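Local structure of 15-O-acetyltransferase (Fusarium sporotrichioides, 3FOT) at residues Y51-A56 with L187-I192; E76-A81 with I157-L162; L80-A85 with G123-Q128; F87-C92 with V198-R203. The protein acetylates the 15-hydroxyl of trichothecene intermediates, a step in the fungal biosynthesis of mycotoxins such as T-2 toxin. All blocks are in the same frame, centred on the assembly; numbering follows the deposited sequence.

Contact 1 of 4, residues Y51-A56 with L187-I192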
loop_
_atom_site.group_PDB
_atom_site.type_symbol
_atom_site.label_atom_id
_atom_site.label_comp_id
_atom_site.label_asym_id
_atom_site.label_seq_id
_atom_site.Cartn_x
_atom_site.Cartn_y
_atom_site.Cartn_z
ATOM N N TYR A 51 -9.545 -2.263 -5.084
ATOM C CA TYR A 51 -8.266 -2.253 -4.329
ATOM C C TYR A 51 -7.365 -1.032 -4.609
ATOM O O TYR A 51 -6.161 -1.100 -4.362
ATOM C CB TYR A 51 -7.420 -3.503 -4.629
ATOM C CG TYR A 51 -8.013 -4.826 -4.197
ATOM C CD1 TYR A 51 -7.713 -5.364 -2.953
ATOM C CD2 TYR A 51 -8.849 -5.545 -5.045
ATOM C CE1 TYR A 51 -8.238 -6.600 -2.555
ATOM C CE2 TYR A 51 -9.375 -6.775 -4.668
ATOM C CZ TYR A 51 -9.070 -7.292 -3.417
ATOM O OH TYR A 51 -9.600 -8.507 -3.006
ATOM N N ASP A 52 -7.935 0.056 -5.119
ATOM C CA ASP A 52 -7.136 1.213 -5.556
ATOM C C ASP A 52 -6.325 1.770 -4.375
ATOM O O ASP A 52 -6.799 1.766 -3.226
ATOM C CB ASP A 52 -8.035 2.323 -6.119
ATOM C CG ASP A 52 -8.378 2.140 -7.600
ATOM O OD1 ASP A 52 -8.277 1.010 -8.145
ATOM O OD2 ASP A 52 -8.763 3.148 -8.243
ATOM N N LEU A 53 -5.123 2.246 -4.683
ATOM C CA LEU A 53 -4.220 2.859 -3.703
ATOM C C LEU A 53 -4.379 4.359 -3.751
ATOM O O LEU A 53 -4.468 4.935 -4.836
ATOM C CB LEU A 53 -2.757 2.561 -4.070
ATOM C CG LEU A 53 -2.315 1.129 -4.321
ATOM C CD1 LEU A 53 -0.919 1.129 -4.924
ATOM C CD2 LEU A 53 -2.350 0.436 -2.993
ATOM N N TYR A 54 -4.430 4.998 -2.586
ATOM C CA TYR A 54 -4.344 6.454 -2.533
ATOM C C TYR A 54 -3.302 6.828 -1.495
ATOM O O TYR A 54 -3.240 6.218 -0.416
ATOM C CB TYR A 54 -5.655 7.074 -2.091
ATOM C CG TYR A 54 -6.816 6.929 -3.036
ATOM C CD1 TYR A 54 -7.194 8.001 -3.843
ATOM C CD2 TYR A 54 -7.561 5.746 -3.093
ATOM C CE1 TYR A 54 -8.287 7.919 -4.684
ATOM C CE2 TYR A 54 -8.674 5.648 -3.945
ATOM C CZ TYR A 54 -9.019 6.742 -4.735
ATOM O OH TYR A 54 -10.104 6.744 -5.568
ATOM N N ILE A 55 -2.499 7.829 -1.824
ATOM C CA ILE A 55 -1.542 8.404 -0.859
ATOM C C ILE A 55 -1.877 9.894 -0.714
ATOM O O ILE A 55 -1.867 10.632 -1.693
ATOM C CB ILE A 55 -0.074 8.179 -1.303
ATOM C CG1 ILE A 55 0.216 6.667 -1.422
ATOM C CG2 ILE A 55 0.938 8.812 -0.271
ATOM C CD1 ILE A 55 1.466 6.337 -2.300
ATOM N N ALA A 56 -2.214 10.320 0.507
ATOM C CA ALA A 56 -2.576 11.709 0.758
ATOM C C ALA A 56 -1.392 12.366 1.432
ATOM O O ALA A 56 -0.957 11.918 2.520
ATOM C CB ALA A 56 -3.849 11.791 1.648
ATOM N N LEU A 187 -2.953 -2.604 -9.441
ATOM C CA LEU A 187 -2.345 -3.655 -10.269
ATOM C C LEU A 187 -0.834 -3.416 -10.478
ATOM O O LEU A 187 -0.057 -4.371 -10.531
ATOM C CB LEU A 187 -3.063 -3.749 -11.641
ATOM C CG LEU A 187 -2.606 -4.833 -12.613
ATOM C CD1 LEU A 187 -2.558 -6.242 -11.930
ATOM C CD2 LEU A 187 -3.544 -4.831 -13.832
ATOM N N PHE A 188 -0.429 -2.148 -10.623
ATOM C CA PHE A 188 0.910 -1.834 -11.160
ATOM C C PHE A 188 1.980 -1.582 -10.093
ATOM O O PHE A 188 3.161 -1.285 -10.414
ATOM C CB PHE A 188 0.821 -0.628 -12.118
ATOM C CG PHE A 188 -0.270 -0.770 -13.151
ATOM C CD1 PHE A 188 -0.179 -1.709 -14.180
ATOM C CD2 PHE A 188 -1.411 0.000 -13.071
ATOM C CE1 PHE A 188 -1.225 -1.828 -15.108
ATOM C CE2 PHE A 188 -2.442 -0.118 -13.987
ATOM C CZ PHE A 188 -2.359 -1.027 -15.005
ATOM N N TRP A 189 1.566 -1.710 -8.837
ATOM C CA TRP A 189 2.425 -1.386 -7.693
ATOM C C TRP A 189 2.074 -2.198 -6.479
ATOM O O TRP A 189 0.940 -2.611 -6.319
ATOM C CB TRP A 189 2.190 0.062 -7.242
ATOM C CG TRP A 189 1.986 1.097 -8.309
ATOM C CD1 TRP A 189 0.783 1.487 -8.863
ATOM C CD2 TRP A 189 2.985 1.923 -8.903
ATOM N NE1 TRP A 189 0.990 2.504 -9.763
ATOM C CE2 TRP A 189 2.328 2.788 -9.810
ATOM C CE3 TRP A 189 4.389 2.021 -8.765
ATOM C CZ2 TRP A 189 3.015 3.743 -10.573
ATOM C CZ3 TRP A 189 5.069 2.967 -9.535
ATOM C CH2 TRP A 189 4.384 3.816 -10.418
ATOM N N ASP A 190 3.015 -2.344 -5.549
ATOM C CA ASP A 190 2.550 -2.553 -4.180
ATOM C C ASP A 190 2.720 -1.242 -3.412
ATOM O O ASP A 190 3.163 -0.240 -3.986
ATOM C CB ASP A 190 3.231 -3.744 -3.491
ATOM C CG ASP A 190 4.726 -3.665 -3.497
ATOM O OD1 ASP A 190 5.283 -2.575 -3.712
ATOM O OD2 ASP A 190 5.353 -4.716 -3.222
ATOM N N GLY A 191 2.359 -1.220 -2.137
ATOM C CA GLY A 191 2.528 0.011 -1.349
ATOM C C GLY A 191 3.921 0.580 -1.341
ATOM O O GLY A 191 4.098 1.797 -1.317
ATOM N N ILE A 192 4.927 -0.301 -1.368
ATOM C CA ILE A 192 6.328 0.112 -1.394
ATOM C C ILE A 192 6.662 0.804 -2.708
ATOM O O ILE A 192 7.248 1.890 -2.715
ATOM C CB ILE A 192 7.236 -1.108 -1.152
ATOM C CG1 ILE A 192 6.947 -1.611 0.269
ATOM C CG2 ILE A 192 8.737 -0.767 -1.443
ATOM C CD1 ILE A 192 7.823 -2.649 0.764
#

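Contact 2 of 4, residues E76-A81 with I157-L162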
loop_
_atom_site.group_PDB
_atom_site.type_symbol
_atom_site.label_atom_id
_atom_site.label_comp_id
_atom_site.label_asym_id
_atom_site.label_seq_id
_atom_site.Cartn_x
_atom_site.Cartn_y
_atom_site.Cartn_z
ATOM N N GLU A 76 2.391 22.399 -13.807
ATOM C CA GLU A 76 3.389 22.371 -14.900
ATOM C C GLU A 76 4.659 21.619 -14.468
ATOM O O GLU A 76 5.191 20.769 -15.206
ATOM C CB GLU A 76 3.703 23.794 -15.392
ATOM C CG GLU A 76 4.662 23.791 -16.570
ATOM C CD GLU A 76 5.226 25.172 -16.938
ATOM O OE1 GLU A 76 5.030 26.153 -16.187
ATOM O OE2 GLU A 76 5.901 25.226 -17.995
ATOM N N MET A 77 5.147 21.921 -13.263
ATOM C CA MET A 77 6.372 21.281 -12.729
ATOM C C MET A 77 6.177 19.767 -12.516
ATOM O O MET A 77 7.070 18.960 -12.802
ATOM C CB MET A 77 6.779 21.945 -11.406
ATOM C CG MET A 77 7.163 23.445 -11.516
ATOM S SD MET A 77 7.187 24.128 -9.840
ATOM C CE MET A 77 6.658 25.790 -10.062
ATOM N N PHE A 78 5.004 19.377 -12.031
ATOM C CA PHE A 78 4.752 17.940 -11.791
ATOM C C PHE A 78 4.538 17.172 -13.090
ATOM O O PHE A 78 4.792 15.978 -13.168
ATOM C CB PHE A 78 3.586 17.751 -10.826
ATOM C CG PHE A 78 4.019 17.740 -9.395
ATOM C CD1 PHE A 78 4.671 16.624 -8.857
ATOM C CD2 PHE A 78 3.823 18.843 -8.594
ATOM C CE1 PHE A 78 5.102 16.630 -7.516
ATOM C CE2 PHE A 78 4.248 18.870 -7.264
ATOM C CZ PHE A 78 4.874 17.766 -6.719
ATOM N N GLU A 79 4.072 17.859 -14.123
ATOM C CA GLU A 79 3.984 17.224 -15.444
ATOM C C GLU A 79 5.391 16.882 -15.937
ATOM O O GLU A 79 5.646 15.780 -16.438
ATOM C CB GLU A 79 3.281 18.149 -16.437
ATOM C CG GLU A 79 1.762 18.242 -16.241
ATOM C CD GLU A 79 1.192 19.360 -17.101
ATOM O OE1 GLU A 79 1.948 19.908 -17.928
ATOM O OE2 GLU A 79 0.003 19.697 -16.965
ATOM N N LEU A 80 6.304 17.831 -15.780
ATOM C CA LEU A 80 7.713 17.648 -16.157
ATOM C C LEU A 80 8.367 16.517 -15.336
ATOM O O LEU A 80 9.005 15.628 -15.894
ATOM C CB LEU A 80 8.463 18.975 -15.999
ATOM C CG LEU A 80 8.039 20.036 -17.028
ATOM C CD1 LEU A 80 8.617 21.390 -16.637
ATOM C CD2 LEU A 80 8.494 19.651 -18.427
ATOM N N ALA A 81 8.172 16.544 -14.020
ATOM C CA ALA A 81 8.627 15.496 -13.137
ATOM C C ALA A 81 8.054 14.130 -13.520
ATOM O O ALA A 81 8.760 13.128 -13.464
ATOM C CB ALA A 81 8.267 15.845 -11.674
ATOM N N ILE A 157 -1.331 5.884 -12.329
ATOM C CA ILE A 157 -1.194 6.954 -11.328
ATOM C C ILE A 157 -1.724 8.288 -11.857
ATOM O O ILE A 157 -1.571 8.625 -13.054
ATOM C CB ILE A 157 0.254 7.097 -10.784
ATOM C CG1 ILE A 157 0.249 7.898 -9.469
ATOM C CG2 ILE A 157 1.193 7.684 -11.834
ATOM C CD1 ILE A 157 1.622 7.928 -8.766
ATOM N N GLU A 158 -2.407 8.994 -10.967
ATOM C CA GLU A 158 -2.775 10.379 -11.206
ATOM C C GLU A 158 -2.533 11.168 -9.921
ATOM O O GLU A 158 -2.502 10.587 -8.833
ATOM C CB GLU A 158 -4.238 10.482 -11.669
ATOM C CG GLU A 158 -5.306 9.919 -10.721
ATOM C CD GLU A 158 -6.716 10.020 -11.275
ATOM O OE1 GLU A 158 -6.882 10.626 -12.374
ATOM O OE2 GLU A 158 -7.669 9.551 -10.584
ATOM N N LEU A 159 -2.411 12.496 -10.051
ATOM C CA LEU A 159 -2.161 13.394 -8.899
ATOM C C LEU A 159 -3.197 14.495 -8.908
ATOM O O LEU A 159 -3.546 14.998 -9.992
ATOM C CB LEU A 159 -0.803 14.106 -9.047
ATOM C CG LEU A 159 0.496 13.450 -8.607
ATOM C CD1 LEU A 159 0.785 12.217 -9.455
ATOM C CD2 LEU A 159 1.672 14.437 -8.693
ATOM N N PHE A 160 -3.661 14.888 -7.722
ATOM C CA PHE A 160 -4.536 16.042 -7.558
ATOM C C PHE A 160 -3.920 17.018 -6.579
ATOM O O PHE A 160 -3.659 16.656 -5.437
ATOM C CB PHE A 160 -5.902 15.608 -7.023
ATOM C CG PHE A 160 -6.612 14.648 -7.913
ATOM C CD1 PHE A 160 -7.519 15.110 -8.861
ATOM C CD2 PHE A 160 -6.405 13.271 -7.771
ATOM C CE1 PHE A 160 -8.178 14.226 -9.695
ATOM C CE2 PHE A 160 -7.069 12.374 -8.588
ATOM C CZ PHE A 160 -7.951 12.842 -9.555
ATOM N N LEU A 161 -3.671 18.242 -7.036
ATOM C CA LEU A 161 -3.025 19.276 -6.207
ATOM C C LEU A 161 -4.126 20.208 -5.744
ATOM O O LEU A 161 -4.902 20.708 -6.563
ATOM C CB LEU A 161 -1.985 20.070 -7.017
ATOM C CG LEU A 161 -0.997 19.294 -7.920
ATOM C CD1 LEU A 161 -0.157 20.228 -8.804
ATOM C CD2 LEU A 161 -0.124 18.350 -7.132
ATOM N N LEU A 162 -4.204 20.425 -4.446
ATOM C CA LEU A 162 -5.299 21.182 -3.865
ATOM C C LEU A 162 -4.699 22.252 -2.985
ATOM O O LEU A 162 -3.750 21.993 -2.252
ATOM C CB LEU A 162 -6.149 20.251 -2.994
ATOM C CG LEU A 162 -6.557 18.877 -3.562
ATOM C CD1 LEU A 162 -7.270 18.067 -2.487
ATOM C CD2 LEU A 162 -7.414 19.060 -4.812
#

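Contact 3 of 4, residues L80-A85 with G123-Q128. With SO4 (sulfate ion), chain J.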
loop_
_atom_site.group_PDB
_atom_site.type_symbol
_atom_site.label_atom_id
_atom_site.label_comp_id
_atom_site.label_asym_id
_atom_site.label_seq_id
_atom_site.Cartn_x
_atom_site.Cartn_y
_atom_site.Cartn_z
ATOM N N LEU A 80 6.304 17.831 -15.780
ATOM C CA LEU A 80 7.713 17.648 -16.157
ATOM C C LEU A 80 8.367 16.517 -15.336
ATOM O O LEU A 80 9.005 15.628 -15.894
ATOM C CB LEU A 80 8.463 18.975 -15.999
ATOM C CG LEU A 80 8.039 20.036 -17.028
ATOM C CD1 LEU A 80 8.617 21.390 -16.637
ATOM C CD2 LEU A 80 8.494 19.651 -18.427
ATOM N N ALA A 81 8.172 16.544 -14.020
ATOM C CA ALA A 81 8.627 15.496 -13.137
ATOM C C ALA A 81 8.054 14.130 -13.520
ATOM O O ALA A 81 8.760 13.128 -13.464
ATOM C CB ALA A 81 8.267 15.845 -11.674
ATOM N N LEU A 82 6.775 14.081 -13.873
ATOM C CA LEU A 82 6.125 12.802 -14.178
ATOM C C LEU A 82 6.704 12.186 -15.459
ATOM O O LEU A 82 6.878 10.952 -15.585
ATOM C CB LEU A 82 4.620 13.005 -14.331
ATOM C CG LEU A 82 3.799 11.751 -14.622
ATOM C CD1 LEU A 82 3.968 10.646 -13.545
ATOM C CD2 LEU A 82 2.337 12.162 -14.730
ATOM N N LEU A 83 7.023 13.046 -16.413
ATOM C CA LEU A 83 7.714 12.571 -17.628
ATOM C C LEU A 83 9.079 11.955 -17.313
ATOM O O LEU A 83 9.396 10.859 -17.812
ATOM C CB LEU A 83 7.844 13.697 -18.664
ATOM C CG LEU A 83 6.531 14.144 -19.307
ATOM C CD1 LEU A 83 6.686 15.505 -19.966
ATOM C CD2 LEU A 83 6.028 13.076 -20.305
ATOM N N ASP A 84 9.888 12.629 -16.488
ATOM C CA ASP A 84 11.167 12.083 -16.067
ATOM C C ASP A 84 10.942 10.761 -15.346
ATOM O O ASP A 84 11.692 9.809 -15.539
ATOM C CB ASP A 84 11.895 13.041 -15.108
ATOM C CG ASP A 84 12.353 14.317 -15.781
ATOM O OD1 ASP A 84 12.433 14.339 -17.047
ATOM O OD2 ASP A 84 12.638 15.288 -15.025
ATOM N N ALA A 85 9.898 10.721 -14.509
ATOM C CA ALA A 85 9.632 9.554 -13.677
ATOM C C ALA A 85 9.189 8.370 -14.540
ATOM O O ALA A 85 9.529 7.225 -14.239
ATOM C CB ALA A 85 8.600 9.873 -12.628
ATOM N N GLY A 123 -2.543 14.848 -18.741
ATOM C CA GLY A 123 -3.760 14.120 -18.403
ATOM C C GLY A 123 -3.777 13.505 -17.011
ATOM O O GLY A 123 -4.852 13.171 -16.501
ATOM N N CYS A 124 -2.589 13.350 -16.406
ATOM C CA CYS A 124 -2.465 12.712 -15.105
ATOM C C CYS A 124 -2.355 13.682 -13.926
ATOM O O CYS A 124 -2.351 13.239 -12.777
ATOM C CB CYS A 124 -1.217 11.823 -15.061
ATOM S SG CYS A 124 -1.304 10.386 -16.124
ATOM N N ILE A 125 -2.249 14.979 -14.199
ATOM C CA ILE A 125 -2.037 15.939 -13.113
ATOM C C ILE A 125 -3.181 16.933 -13.131
ATOM O O ILE A 125 -3.449 17.548 -14.164
ATOM C CB ILE A 125 -0.707 16.721 -13.272
ATOM C CG1 ILE A 125 0.499 15.792 -13.496
ATOM C CG2 ILE A 125 -0.490 17.668 -12.083
ATOM C CD1 ILE A 125 0.879 14.941 -12.331
ATOM N N HIS A 126 -3.848 17.066 -11.986
ATOM C CA HIS A 126 -5.057 17.881 -11.862
ATOM C C HIS A 126 -4.928 18.848 -10.710
ATOM O O HIS A 126 -4.263 18.557 -9.725
ATOM C CB HIS A 126 -6.237 16.949 -11.623
ATOM C CG HIS A 126 -6.330 15.871 -12.653
ATOM N ND1 HIS A 126 -6.689 16.133 -13.955
ATOM C CD2 HIS A 126 -6.033 14.553 -12.598
ATOM C CE1 HIS A 126 -6.633 15.013 -14.656
ATOM N NE2 HIS A 126 -6.250 14.038 -13.854
ATOM N N VAL A 127 -5.585 19.996 -10.815
ATOM C CA VAL A 127 -5.549 20.950 -9.716
ATOM C C VAL A 127 -6.946 21.457 -9.356
ATOM O O VAL A 127 -7.870 21.475 -10.209
ATOM C CB VAL A 127 -4.644 22.176 -10.019
ATOM C CG1 VAL A 127 -3.264 21.750 -10.470
ATOM C CG2 VAL A 127 -5.305 23.104 -11.042
ATOM N N GLN A 128 -7.102 21.854 -8.099
ATOM C CA GLN A 128 -8.361 22.436 -7.633
ATOM C C GLN A 128 -8.078 23.493 -6.580
ATOM O O GLN A 128 -7.501 23.181 -5.552
ATOM C CB GLN A 128 -9.256 21.390 -6.959
ATOM C CG GLN A 128 -9.688 20.198 -7.768
ATOM C CD GLN A 128 -10.696 19.335 -7.014
ATOM O OE1 GLN A 128 -11.321 19.784 -6.042
ATOM N NE2 GLN A 128 -10.860 18.090 -7.462
HETATM S S SO4 J . -7.247 19.697 -14.610
HETATM O O1 SO4 J . -6.534 20.463 -13.558
HETATM O O2 SO4 J . -7.986 20.655 -15.450
HETATM O O3 SO4 J . -6.346 18.906 -15.447
HETATM O O4 SO4 J . -8.212 18.758 -14.024
#

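Contact 4 of 4, residues F87-C92 with V198-R203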
loop_
_atom_site.group_PDB
_atom_site.type_symbol
_atom_site.label_atom_id
_atom_site.label_comp_id
_atom_site.label_asym_id
_atom_site.label_seq_id
_atom_site.Cartn_x
_atom_site.Cartn_y
_atom_site.Cartn_z
ATOM N N PHE A 87 10.202 7.792 -17.537
ATOM C CA PHE A 87 11.459 7.272 -18.062
ATOM C C PHE A 87 12.191 6.366 -17.079
ATOM O O PHE A 87 12.621 5.280 -17.444
ATOM C CB PHE A 87 12.384 8.387 -18.556
ATOM C CG PHE A 87 13.491 7.875 -19.411
ATOM C CD1 PHE A 87 13.280 7.686 -20.777
ATOM C CD2 PHE A 87 14.715 7.503 -18.847
ATOM C CE1 PHE A 87 14.303 7.165 -21.588
ATOM C CE2 PHE A 87 15.741 6.971 -19.658
ATOM C CZ PHE A 87 15.515 6.820 -21.024
ATOM N N GLU A 88 12.292 6.793 -15.818
ATOM C CA GLU A 88 12.935 5.990 -14.787
ATOM C C GLU A 88 12.150 4.720 -14.443
ATOM O O GLU A 88 12.748 3.642 -14.250
ATOM C CB GLU A 88 13.080 6.811 -13.512
ATOM C CG GLU A 88 14.034 8.005 -13.618
ATOM C CD GLU A 88 14.397 8.565 -12.243
ATOM O OE1 GLU A 88 13.921 8.029 -11.214
ATOM O OE2 GLU A 88 15.205 9.515 -12.182
ATOM N N HIS A 89 10.831 4.867 -14.327
ATOM C CA HIS A 89 9.946 3.818 -13.797
ATOM C C HIS A 89 8.619 3.796 -14.558
ATOM O O HIS A 89 7.621 4.368 -14.129
ATOM C CB HIS A 89 9.768 3.982 -12.284
ATOM C CG HIS A 89 11.073 3.943 -11.555
ATOM N ND1 HIS A 89 11.886 2.831 -11.574
ATOM C CD2 HIS A 89 11.742 4.889 -10.860
ATOM C CE1 HIS A 89 12.988 3.082 -10.893
ATOM N NE2 HIS A 89 12.925 4.324 -10.448
ATOM N N PRO A 90 8.626 3.148 -15.725
ATOM C CA PRO A 90 7.437 3.181 -16.597
ATOM C C PRO A 90 6.187 2.457 -16.098
ATOM O O PRO A 90 5.162 2.487 -16.794
ATOM C CB PRO A 90 7.919 2.575 -17.928
ATOM C CG PRO A 90 9.382 2.215 -17.728
ATOM C CD PRO A 90 9.775 2.424 -16.303
ATOM N N GLU A 91 6.234 1.857 -14.908
ATOM C CA GLU A 91 5.044 1.313 -14.298
ATOM C C GLU A 91 3.930 2.358 -14.218
ATOM O O GLU A 91 2.766 2.009 -14.268
ATOM C CB GLU A 91 5.354 0.835 -12.881
ATOM C CG GLU A 91 6.070 -0.515 -12.850
ATOM C CD GLU A 91 7.551 -0.456 -13.119
ATOM O OE1 GLU A 91 8.161 0.646 -13.193
ATOM O OE2 GLU A 91 8.116 -1.552 -13.227
ATOM N N CYS A 92 4.309 3.634 -14.101
ATOM C CA CYS A 92 3.342 4.738 -13.983
ATOM C C CYS A 92 2.468 4.956 -15.238
ATOM O O CYS A 92 1.482 5.713 -15.181
ATOM C CB CYS A 92 4.069 6.035 -13.604
ATOM S SG CYS A 92 5.161 6.634 -14.923
ATOM N N VAL A 198 6.256 8.113 -5.434
ATOM C CA VAL A 198 5.937 9.448 -4.870
ATOM C C VAL A 198 7.270 10.153 -4.496
ATOM O O VAL A 198 7.488 11.323 -4.831
ATOM C CB VAL A 198 5.014 9.325 -3.652
ATOM C CG1 VAL A 198 4.879 10.658 -2.913
ATOM C CG2 VAL A 198 3.620 8.823 -4.110
ATOM N N GLY A 199 8.152 9.415 -3.826
ATOM C CA GLY A 199 9.477 9.955 -3.450
ATOM C C GLY A 199 10.247 10.451 -4.664
ATOM O O GLY A 199 10.894 11.531 -4.637
ATOM N N ASP A 200 10.211 9.651 -5.722
ATOM C CA ASP A 200 10.885 10.001 -6.988
ATOM C C ASP A 200 10.334 11.296 -7.565
ATOM O O ASP A 200 11.088 12.151 -7.997
ATOM C CB ASP A 200 10.716 8.870 -8.017
ATOM C CG ASP A 200 11.456 7.591 -7.615
ATOM O OD1 ASP A 200 12.439 7.662 -6.849
ATOM O OD2 ASP A 200 11.035 6.508 -8.046
ATOM N N LEU A 201 8.999 11.429 -7.604
ATOM C CA LEU A 201 8.374 12.673 -8.068
ATOM C C LEU A 201 8.816 13.871 -7.235
ATOM O O LEU A 201 9.084 14.941 -7.785
ATOM C CB LEU A 201 6.837 12.559 -8.035
ATOM C CG LEU A 201 6.233 11.608 -9.080
ATOM C CD1 LEU A 201 4.725 11.475 -8.820
ATOM C CD2 LEU A 201 6.507 12.137 -10.522
ATOM N N PHE A 202 8.889 13.704 -5.917
ATOM C CA PHE A 202 9.320 14.817 -5.040
ATOM C C PHE A 202 10.780 15.199 -5.282
ATOM O O PHE A 202 11.132 16.392 -5.211
ATOM C CB PHE A 202 9.059 14.513 -3.549
ATOM C CG PHE A 202 7.601 14.549 -3.154
ATOM C CD1 PHE A 202 6.589 14.915 -4.067
ATOM C CD2 PHE A 202 7.233 14.254 -1.839
ATOM C CE1 PHE A 202 5.231 14.967 -3.669
ATOM C CE2 PHE A 202 5.874 14.295 -1.447
ATOM C CZ PHE A 202 4.888 14.665 -2.357
ATOM N N ARG A 203 11.617 14.215 -5.594
ATOM C CA ARG A 203 12.990 14.504 -6.021
ATOM C C ARG A 203 13.006 15.228 -7.381
ATOM O O ARG A 203 13.565 16.313 -7.517
ATOM C CB ARG A 203 13.789 13.210 -6.113
ATOM C CG ARG A 203 15.058 13.338 -6.969
ATOM C CD ARG A 203 15.819 12.017 -6.913
ATOM N NE ARG A 203 15.051 10.805 -7.269
ATOM C CZ ARG A 203 14.958 10.282 -8.493
ATOM N NH1 ARG A 203 14.271 9.158 -8.676
ATOM N NH2 ARG A 203 15.568 10.860 -9.543
#

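Contact 1 of 4, residues Y51-A56 with L187-I192
Leu-53 reaches from the start of strand 53-61 to Trp-189 and Asp-190, where the chain turns into helix 191-205. The contact between them is apolar: CD1 of Leu-53 lies 4.0 Å from CB of Trp-189, so the leucine meets the root of the indole side chain. The same methyl is 4.4 Å from the backbone O of Asp-190. With chi1 of -52° the leucine's CG stands beside its own backbone N, and the branched end is carried toward the turn. The backbones come nearest where the helix begins, CA of Leu-53 and CA of Gly-191 being 7.7 Å apart. Within 187-192 the indole is packed too, as CB of Phe-188 sits 3.8 Å above one of its faces, toward the rim.

The polar side-chain atoms find their partners outside the two segments. Asp-190 closes the HXXXD signature of BAHD acyltransferases, which His-186 opens, and its CB points away from the strand. Its OD1 caps the helix at Gly-193 N while OD2 makes a salt bridge to Arg-342, a structural role consistent with that of this aspartate in relatives. The indole NE1 binds Ser-156 O.

Strand 53-61 lies in the mixed sheet between strands 177-184 and 457-469, and Leu-53 projects from it beside Cys-194 of helix 191-205.

Contact 2 of 4, residues E76-A81 with I157-L162
Phe-78 of helix 71-88 lies against Leu-159 and Leu-161 of strand 158-163, an instance of helix-on-sheet packing in the layered alpha/beta fold of the CoA-dependent acyltransferases. Two residues apart in an extended strand, the leucines project from the same face of the mixed sheet and offer the phenyl group two branched partners. The ring, with the largest buried surface of the three, is broad enough to reach both. Its CD1 side takes Leu-159 and its CD2 side Leu-161, whose methyl CD1 is 4.2 Å from Phe-78 CD2. All three residues are buried and the interface is wholly apolar, which suits aromatic and aliphatic groups with no polar atom to satisfy. Beyond them Phe-202 of helix 191-205 meets the same phenyl ring. Leu-159 lies roughly perpendicular to Phe-78, its chi1 of -84° holding CG beside the backbone N. Its methyl CD2 comes to 3.7 Å from CD1 of Phe-78 and 4.1 Å from CG of that ring.

Contact 3 of 4, residues L80-A85 with G123-Q128
Val-127 N donates a fairly straight hydrogen bond to O1 of a sulfate ion, 2.9 Å long with an N-H...O angle of 160°. Val-127 belongs to strand 125-129, an outermost strand of the mixed sheet; its neighbours His-126 and Gln-128 bond to strand 158-163, whereas this N-H serves the anion. The sulfate, probably from the crystallisation liquor, is also held at the edge of the His-126 ring, where ND1 shares its hydrogen between O4 at 3.0 Å and O3 at 3.2 Å.

Leu-82 of helix 71-88 packs where helix 114-124 gives way to strand 125-129, against Cys-124 and Ile-125. These are small or aliphatic groups suited to a buried, apolar joint. Leu-82 and Ile-125 lie alongside each other, pointing opposite ways, and with chi1 at -179° the leucine's CG lies opposite its backbone N, beside the carbonyl carbon. A single methyl does the touching: Leu-82 CD2 lies 3.6 Å from Cys-124 CB and 4.0 Å from Ile-125 CD1.

Contact 4 of 4, residues F87-C92 with V198-R203
A salt-bridge network of Glu-88, Asp-200 and Arg-203 joins the C-terminal end of helix 71-88 to helix 191-205. Glu-88 and Arg-203 reach toward each other, and the guanidinium grips the carboxylate end-on. Arg-203 NH1 donates to Glu-88 OE1 at 2.8 Å, and Arg-203 NH2 to Glu-88 OE2 at 3.0 Å. Both bonds are almost straight, and each oxygen uses its syn lone pair. The two flat groups are only 10° from coplanar, the geometry of a classic bidentate carboxylate-guanidinium pair. A long glutamate, extended beyond CG, and an arginine bent at chi3 (54°) can bridge the gap between backbones whose closest CA atoms, of Glu-88 and Asp-200, are 9.0 Å apart. Both helices pack on the mixed sheet, and Leu-201 lies against Ala-85 of helix 71-88.

Asp-200 stands three residues, about one turn, before Arg-203, so its carboxylate can join in: NH1 of Arg-203 also reaches Asp-200 OD1 at 3.0 Å, meeting that oxygen from above the carboxylate plane. Shared in this way, NH1 probably eases the repulsion between Glu-88 OE1 and Asp-200 OD2, 4.5 Å apart.

His-89, the first residue to leave helical geometry, brings its CD2 to 3.3 Å from Asp-200 OD2, with ring and carboxylate planes 16° apart. Tyr-354 meets both residues: its OH is hydrogen-bonded to Asp-200 OD2, and its ring stacks on that of His-89.

Overall arrangement
From the N terminus, strand 53-61 comes first, and contact 1 closes the longest loop by joining its start to the turn that leads into helix 191-205. Helix 71-88 follows and supplies one side of the other three contacts. Contact 3 brings the chain back to it at strand 125-129, and contact 2 does so at the neighbouring strand 158-163; their centres are about 3 Å apart, and both lie within the span of contact 1. Contact 4 starts at the end of the same helix but finishes in helix 191-205, so it crosses the other three. Contacts 1 to 3 reach the mixed sheet, while contact 4 ties the helices together; Leu-201 packs against Leu-159 and Trp-189 against Cys-92.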